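Local coordinates for TRAP solute Binding Protein (Uncultured marine bacterium, PDB 5I7I) that probably serves as the solute-binding protein of a TRAP transporter, capturing small aromatic acids such as 3-hydroxybenzoate for uptake, at residues H101-A104 / F105-P108; E210-S214 / F215-E219; A245-E248 / S249-D252. One frame throughout, in Å; residues are numbered along the deposited sequence.

Overall arrangement
The three local contacts follow one another along the chain and do not touch. Contact 1 lies in the loop between strand 87-91, part of the five-stranded sheet, and helix 114-126. Contact 2 follows strand 204-207 of the six-stranded sheet and leads into helix 217-220; its centre is about 25 Å from that of contact 1, on the other side of the chain's centre. Contact 3 lies on helix 244-249, which follows strand 237-243 of the five-stranded sheet, and in the link to helix 252-259; its centre is about 31 Å from that of contact 1 and about 38 Å from that of contact 2. Contact 2 binds 3-hydroxybenzoate directly, the side chain of Glu106 in contact 1 is about 9 Å from the bound 3-hydroxybenzoate, and contact 3 is a surface turn.

Contact 1. Residues H101-A104 / F105-P108; sequences HLEA and FELP
Leu102 and Phe105 belong to a run of overlapping i-to-i+3 turns in the loop between strand 87-91 and helix 114-126. The backbone carries the polar part: Phe105 N donates to Leu102 O at 3.1 Å and Glu106 N to Glu103 O at 2.9 Å. A third bond, Leu107 N to Ala104 O, is weak at 3.4 Å though nearly straight (164°).

The two glutamate side chains pass at a slant, with Glu106 OE1 4.1 Å from Glu103 CG and the carboxylates turned 67° apart. Glu103 OE1 makes a salt bridge to Arg321 and accepts a hydrogen bond from Trp314 NE1, while Glu106 OE2 is hydrogen-bonded to the hydroxyls of Thr236 and Thr171. The carboxylates, whose charged oxygens stay 5.9 Å apart (Glu103 OE2 to Glu106 OE1), thus have separate partners.

Apolar packing fixes the loop against three helices. The Phe105 ring meets Tyr124 of helix 114-126 edge-to-face and reaches Ala332 and Ile336 of helix 325-339; Glu106 and Leu107 rest on Val173 of helix 172-180. With its CG anti to its own carbonyl carbon (chi1 -65°), Leu107 lies back along the turn, bringing CG to 3.5 Å from Ala104 O.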
loop_
_atom_site.group_PDB
_atom_site.type_symbol
_atom_site.label_atom_id
_atom_site.label_comp_id
_atom_site.label_asym_id
_atom_site.label_seq_id
_atom_site.Cartn_x
_atom_site.Cartn_y
_atom_site.Cartn_z
ATOM N N HIS A 101 -5.606 5.839 12.081
ATOM C CA HIS A 101 -6.690 6.243 11.194
ATOM C C HIS A 101 -6.614 5.513 9.866
ATOM O O HIS A 101 -7.649 5.179 9.270
ATOM C CB HIS A 101 -6.652 7.744 10.927
ATOM C CG HIS A 101 -7.036 8.594 12.096
ATOM N ND1 HIS A 101 -6.155 8.916 13.103
ATOM C CD2 HIS A 101 -8.179 9.259 12.374
ATOM C CE1 HIS A 101 -6.764 9.689 13.988
ATOM N NE2 HIS A 101 -7.989 9.931 13.556
ATOM N N LEU A 102 -5.401 5.278 9.376
ATOM C CA LEU A 102 -5.241 4.722 8.045
ATOM C C LEU A 102 -5.710 3.275 7.966
ATOM O O LEU A 102 -5.983 2.783 6.864
ATOM C CB LEU A 102 -3.789 4.862 7.584
ATOM C CG LEU A 102 -3.267 6.306 7.557
ATOM C CD1 LEU A 102 -1.847 6.337 6.985
ATOM C CD2 LEU A 102 -4.169 7.238 6.809
ATOM N N GLU A 103 -5.777 2.582 9.098
ATOM C CA GLU A 103 -6.269 1.210 9.132
ATOM C C GLU A 103 -7.667 1.091 8.539
ATOM O O GLU A 103 -8.045 0.022 8.044
ATOM C CB GLU A 103 -6.310 0.715 10.588
ATOM C CG GLU A 103 -4.946 0.631 11.255
ATOM C CD GLU A 103 -5.027 0.232 12.709
ATOM O OE1 GLU A 103 -6.106 -0.240 13.125
ATOM O OE2 GLU A 103 -4.016 0.410 13.438
ATOM N N ALA A 104 -8.472 2.151 8.610
ATOM C CA ALA A 104 -9.836 2.042 8.098
ATOM C C ALA A 104 -9.833 1.709 6.620
ATOM O O ALA A 104 -10.728 1.009 6.137
ATOM C CB ALA A 104 -10.620 3.329 8.342
ATOM N N PHE A 105 -8.838 2.193 5.898
ATOM C CA PHE A 105 -8.764 1.945 4.470
ATOM C C PHE A 105 -8.290 0.546 4.143
ATOM O O PHE A 105 -8.395 0.133 2.979
ATOM C CB PHE A 105 -7.876 2.992 3.801
ATOM C CG PHE A 105 -8.595 4.259 3.481
ATOM C CD1 PHE A 105 -8.781 5.245 4.442
ATOM C CD2 PHE A 105 -9.136 4.456 2.220
ATOM C CE1 PHE A 105 -9.467 6.417 4.134
ATOM C CE2 PHE A 105 -9.827 5.623 1.919
ATOM C CZ PHE A 105 -9.982 6.598 2.864
ATOM N N GLU A 106 -7.825 -0.198 5.133
ATOM C CA GLU A 106 -7.381 -1.569 4.961
ATOM C C GLU A 106 -8.483 -2.591 5.189
ATOM O O GLU A 106 -8.229 -3.787 5.054
ATOM C CB GLU A 106 -6.249 -1.871 5.937
ATOM C CG GLU A 106 -5.004 -1.076 5.715
ATOM C CD GLU A 106 -3.894 -1.560 6.583
ATOM O OE1 GLU A 106 -3.793 -1.106 7.745
ATOM O OE2 GLU A 106 -3.149 -2.448 6.109
ATOM N N LEU A 107 -9.685 -2.166 5.562
ATOM C CA LEU A 107 -10.722 -3.101 5.941
ATOM C C LEU A 107 -11.265 -3.845 4.725
ATOM O O LEU A 107 -11.106 -3.403 3.582
ATOM C CB LEU A 107 -11.827 -2.377 6.703
ATOM C CG LEU A 107 -11.379 -1.807 8.050
ATOM C CD1 LEU A 107 -12.490 -0.987 8.682
ATOM C CD2 LEU A 107 -10.969 -2.934 9.001
ATOM N N PRO A 108 -11.873 -5.010 4.950
ATOM C CA PRO A 108 -12.245 -5.875 3.829
ATOM C C PRO A 108 -13.180 -5.159 2.866
ATOM O O PRO A 108 -14.144 -4.502 3.262
ATOM C CB PRO A 108 -12.930 -7.057 4.522
ATOM C CG PRO A 108 -12.231 -7.131 5.885
ATOM C CD PRO A 108 -12.072 -5.688 6.249
#

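Contact 2. Residues E210-S214 / F215-E219; sequences EIMPS and FKLHE. With 3HB (3-hydroxybenzoic acid), chain C.
A Schellman motif, Met212 to Leu217, closes the short helical turn that includes 3-10 residues 213-214 and leads into helix 217-220, immediately after the residues that line the 3-hydroxybenzoate pocket. Its two defining bonds run from Leu217 N to Met212 O (2.9 Å) and from Lys216 N to Pro213 O (3.2 Å), and Lys216 supplies the left-handed backbone (phi 63°) that ends the helical turn. Phe215 N also donates to Met212 O, at 3.0 Å, so this carbonyl is gripped by two N-H groups reaching it from opposite faces of its plane. The same Lys216 is the N-cap of the helix that follows.

The apolar partner of the motif is present too: Met212 and Leu217 cross at about a right angle, CB to CB 3.8 Å, both touching Met205 of strand 204-207. Beyond them His218, with CG wedged between its backbone N and carbonyl carbon (chi1 65°), turns its ring back under Pro213. Pro213 CG lies over one face, offset toward the rim, and Glu219 CG over the other; the buried ND1, 3.6 Å from Pro213 CA, has no polar partner in the model.

Toward the pocket, Ile211 stands between two rings. Its CD1 is 3.7 Å from Phe215 CE2, while CG1 lies near the ring plane at the Phe215 edge. On the ligand side Ile211 CB comes within 3.6 Å of C3 of 3-hydroxybenzoate. One residue earlier, Glu210 OE1 accepts a 2.6 Å hydrogen bond from the ligand's O3, and Asn38 holds OE2. Tyr94 and Arg168 also hydrogen-bond the ligand. The short bond to a carboxylate held by Asn38 is consistent with recognition of the ligand's meta hydroxyl, with Ile211 giving the aromatic ring an apolar surface.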
loop_
_atom_site.group_PDB
_atom_site.type_symbol
_atom_site.label_atom_id
_atom_site.label_comp_id
_atom_site.label_asym_id
_atom_site.label_seq_id
_atom_site.Cartn_x
_atom_site.Cartn_y
_atom_site.Cartn_z
ATOM N N GLU A 210 1.257 -5.686 -9.145
ATOM C CA GLU A 210 2.330 -4.804 -9.618
ATOM C C GLU A 210 3.653 -5.079 -8.936
ATOM O O GLU A 210 4.707 -4.862 -9.542
ATOM C CB GLU A 210 1.940 -3.334 -9.415
ATOM C CG GLU A 210 1.837 -2.884 -7.951
ATOM C CD GLU A 210 3.115 -2.289 -7.384
ATOM O OE1 GLU A 210 3.148 -2.033 -6.154
ATOM O OE2 GLU A 210 4.087 -2.061 -8.144
ATOM N N ILE A 211 3.624 -5.528 -7.677
ATOM C CA ILE A 211 4.850 -5.749 -6.903
ATOM C C ILE A 211 5.476 -7.097 -7.216
ATOM O O ILE A 211 6.639 -7.326 -6.876
ATOM C CB ILE A 211 4.566 -5.562 -5.386
ATOM C CG1 ILE A 211 5.859 -5.471 -4.567
ATOM C CG2 ILE A 211 3.669 -6.662 -4.864
ATOM C CD1 ILE A 211 6.762 -4.312 -4.943
ATOM N N MET A 212 4.741 -7.998 -7.863
ATOM C CA MET A 212 5.179 -9.391 -7.911
ATOM C C MET A 212 6.413 -9.585 -8.767
ATOM O O MET A 212 7.323 -10.319 -8.343
ATOM C CB MET A 212 4.031 -10.287 -8.366
ATOM C CG MET A 212 2.927 -10.356 -7.355
ATOM S SD MET A 212 1.493 -11.299 -7.872
ATOM C CE MET A 212 2.142 -12.954 -7.949
ATOM N N PRO A 213 6.513 -9.012 -9.961
ATOM C CA PRO A 213 7.660 -9.366 -10.810
ATOM C C PRO A 213 8.980 -8.911 -10.229
ATOM O O PRO A 213 10.014 -9.527 -10.512
ATOM C CB PRO A 213 7.329 -8.687 -12.142
ATOM C CG PRO A 213 5.820 -8.590 -12.139
ATOM C CD PRO A 213 5.494 -8.251 -10.710
ATOM N N SER A 214 8.967 -7.868 -9.405
ATOM C CA SER A 214 10.186 -7.359 -8.790
ATOM C C SER A 214 10.814 -8.366 -7.834
ATOM O O SER A 214 11.999 -8.239 -7.512
ATOM C CB SER A 214 9.882 -6.068 -8.032
ATOM O OG SER A 214 9.232 -5.134 -8.873
ATOM N N PHE A 215 10.051 -9.376 -7.409
ATOM C CA PHE A 215 10.538 -10.433 -6.531
ATOM C C PHE A 215 10.276 -11.823 -7.113
ATOM O O PHE A 215 10.352 -12.822 -6.391
ATOM C CB PHE A 215 9.892 -10.293 -5.151
ATOM C CG PHE A 215 10.139 -8.969 -4.507
ATOM C CD1 PHE A 215 11.321 -8.715 -3.861
ATOM C CD2 PHE A 215 9.164 -7.981 -4.528
ATOM C CE1 PHE A 215 11.548 -7.487 -3.259
ATOM C CE2 PHE A 215 9.377 -6.756 -3.926
ATOM C CZ PHE A 215 10.570 -6.512 -3.294
ATOM N N LYS A 216 9.992 -11.918 -8.409
ATOM C CA LYS A 216 9.755 -13.197 -9.085
ATOM C C LYS A 216 8.531 -13.914 -8.527
ATOM O O LYS A 216 8.399 -15.128 -8.670
ATOM C CB LYS A 216 10.985 -14.120 -9.042
ATOM C CG LYS A 216 12.270 -13.536 -9.609
ATOM C CD LYS A 216 13.420 -14.525 -9.414
ATOM C CE LYS A 216 14.654 -14.162 -10.223
ATOM N NZ LYS A 216 15.069 -15.303 -11.095
ATOM N N LEU A 217 7.633 -13.199 -7.861
ATOM C CA LEU A 217 6.550 -13.875 -7.161
ATOM C C LEU A 217 5.540 -14.499 -8.113
ATOM O O LEU A 217 4.793 -15.396 -7.705
ATOM C CB LEU A 217 5.824 -12.902 -6.238
ATOM C CG LEU A 217 6.698 -12.378 -5.094
ATOM C CD1 LEU A 217 5.991 -11.324 -4.273
ATOM C CD2 LEU A 217 7.151 -13.511 -4.178
ATOM N N HIS A 218 5.471 -14.028 -9.348
ATOM C CA HIS A 218 4.593 -14.630 -10.340
ATOM C C HIS A 218 5.169 -15.902 -10.932
ATOM O O HIS A 218 4.433 -16.629 -11.616
ATOM C CB HIS A 218 4.324 -13.623 -11.439
ATOM C CG HIS A 218 5.550 -13.276 -12.202
ATOM N ND1 HIS A 218 6.664 -12.718 -11.605
ATOM C CD2 HIS A 218 5.858 -13.449 -13.503
ATOM C CE1 HIS A 218 7.603 -12.551 -12.519
ATOM N NE2 HIS A 218 7.136 -12.983 -13.678
ATOM N N GLU A 219 6.461 -16.171 -10.697
ATOM C CA GLU A 219 7.049 -17.472 -10.989
ATOM C C GLU A 219 6.805 -18.454 -9.859
ATOM O O GLU A 219 6.594 -19.643 -10.116
ATOM C CB GLU A 219 8.557 -17.334 -11.254
ATOM C CG GLU A 219 8.880 -16.509 -12.503
ATOM C CD GLU A 219 10.378 -16.358 -12.757
ATOM O OE1 GLU A 219 11.191 -16.718 -11.882
ATOM O OE2 GLU A 219 10.744 -15.878 -13.854
HETATM C "C1'" 3HB C . 3.080 -5.256 0.260
HETATM O "O1'" 3HB C . 2.107 -6.043 0.130
HETATM O "O2'" 3HB C . 3.777 -5.281 1.307
HETATM C C1 3HB C . 3.468 -4.312 -0.870
HETATM C C2 3HB C . 2.612 -4.169 -1.961
HETATM C C3 3HB C . 2.948 -3.330 -2.994
HETATM C C4 3HB C . 4.137 -2.651 -2.974
HETATM C C5 3HB C . 4.993 -2.788 -1.885
HETATM C C6 3HB C . 4.666 -3.620 -0.833
HETATM O O3 3HB C . 2.086 -3.201 -4.060
#

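Contact 3. Residues A245-E248 / S249-D252; sequences AKYE and SLSD
Ser249 and Leu250 turn back onto the last carbonyls of helix 244-249. Ser249 N donates to Ala245 O at 2.9 Å, and Ser249 OG gives a 2.8 Å bond to Lys246 O, coming in only 19° from the carbonyl plane. That reach depends on OG sitting between the backbone N and the carbonyl carbon (chi1 82°), which folds the hydroxyl back over the preceding turn. Leu250 N then bonds Tyr247 O at 3.1 Å.

The Leu250 side chain lies against the same turn: CG is 3.4 Å from both Lys246 O and Tyr247 O, and CD1 approaches Tyr247 CD1 at 4.3 Å. It also touches Val25 of strand 25-31 and Ile258 of helix 252-259. An alanine here lacks CG and both CD atoms, and is likely to leave a gap between Tyr247 and the side chains of Val25 and Ile258.

Further out, Tyr247 OH bonds Asp259 and its ring makes a cation-pi contact with Lys137, while Lys255 NZ bonds both Glu248 O and Leu250 O. Ser251, the N-cap of the next helix, caps His254 N through OG. The turn thus links helix 244-249 to helix 252-259, and Lys246 lies on Val25 and Leu27 of strand 25-31.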
loop_
_atom_site.group_PDB
_atom_site.type_symbol
_atom_site.label_atom_id
_atom_site.label_comp_id
_atom_site.label_asym_id
_atom_site.label_seq_id
_atom_site.Cartn_x
_atom_site.Cartn_y
_atom_site.Cartn_z
ATOM N N ALA A 245 11.486 19.128 9.265
ATOM C CA ALA A 245 12.481 20.185 9.423
ATOM C C ALA A 245 13.164 20.491 8.095
ATOM O O ALA A 245 13.444 21.658 7.782
ATOM C CB ALA A 245 13.503 19.782 10.484
ATOM N N LYS A 246 13.415 19.456 7.289
ATOM C CA LYS A 246 14.071 19.658 6.005
ATOM C C LYS A 246 13.170 20.440 5.057
ATOM O O LYS A 246 13.613 21.395 4.407
ATOM C CB LYS A 246 14.493 18.321 5.397
ATOM C CG LYS A 246 15.360 18.450 4.135
ATOM C CD LYS A 246 16.717 19.091 4.413
ATOM C CE LYS A 246 17.619 18.994 3.194
ATOM N NZ LYS A 246 19.053 19.160 3.558
ATOM N N TYR A 247 11.894 20.061 4.973
ATOM C CA TYR A 247 10.946 20.862 4.208
ATOM C C TYR A 247 10.917 22.307 4.710
ATOM O O TYR A 247 10.949 23.253 3.918
ATOM C CB TYR A 247 9.543 20.252 4.282
ATOM C CG TYR A 247 8.469 21.164 3.698
ATOM C CD1 TYR A 247 8.258 21.253 2.325
ATOM C CD2 TYR A 247 7.679 21.950 4.530
ATOM C CE1 TYR A 247 7.282 22.098 1.795
ATOM C CE2 TYR A 247 6.712 22.798 4.016
ATOM C CZ TYR A 247 6.501 22.850 2.642
ATOM O OH TYR A 247 5.541 23.689 2.124
ATOM N N GLU A 248 10.834 22.502 6.035
ATOM C CA GLU A 248 10.717 23.861 6.561
ATOM C C GLU A 248 11.972 24.687 6.299
ATOM O O GLU A 248 11.892 25.918 6.203
ATOM C CB GLU A 248 10.381 23.838 8.057
ATOM C CG GLU A 248 8.958 23.370 8.340
ATOM C CD GLU A 248 7.910 24.238 7.666
ATOM O OE1 GLU A 248 6.833 23.696 7.334
ATOM O OE2 GLU A 248 8.152 25.439 7.452
ATOM N N SER A 249 13.130 24.041 6.154
ATOM C CA SER A 249 14.377 24.739 5.862
ATOM C C SER A 249 14.486 25.205 4.417
ATOM O O SER A 249 15.368 26.013 4.107
ATOM C CB SER A 249 15.569 23.822 6.143
ATOM O OG SER A 249 15.807 22.932 5.048
ATOM N N LEU A 250 13.638 24.703 3.532
ATOM C CA LEU A 250 13.722 25.073 2.129
ATOM C C LEU A 250 13.293 26.518 1.931
ATOM O O LEU A 250 12.458 27.054 2.669
ATOM C CB LEU A 250 12.803 24.195 1.285
ATOM C CG LEU A 250 13.085 22.693 1.276
ATOM C CD1 LEU A 250 12.028 21.976 0.447
ATOM C CD2 LEU A 250 14.463 22.422 0.713
ATOM N N SER A 251 13.849 27.135 0.894
ATOM C CA SER A 251 13.409 28.456 0.495
ATOM C C SER A 251 11.934 28.420 0.111
ATOM O O SER A 251 11.360 27.369 -0.184
ATOM C CB SER A 251 14.204 28.928 -0.718
ATOM O OG SER A 251 13.877 28.134 -1.840
ATOM N N ASP A 252 11.326 29.602 0.092
ATOM C CA ASP A 252 9.953 29.716 -0.371
ATOM C C ASP A 252 9.803 29.141 -1.777
ATOM O O ASP A 252 8.855 28.393 -2.054
ATOM C CB ASP A 252 9.539 31.187 -0.304
ATOM C CG ASP A 252 8.107 31.407 -0.691
ATOM O OD1 ASP A 252 7.196 30.911 0.015
ATOM O OD2 ASP A 252 7.898 32.101 -1.705
#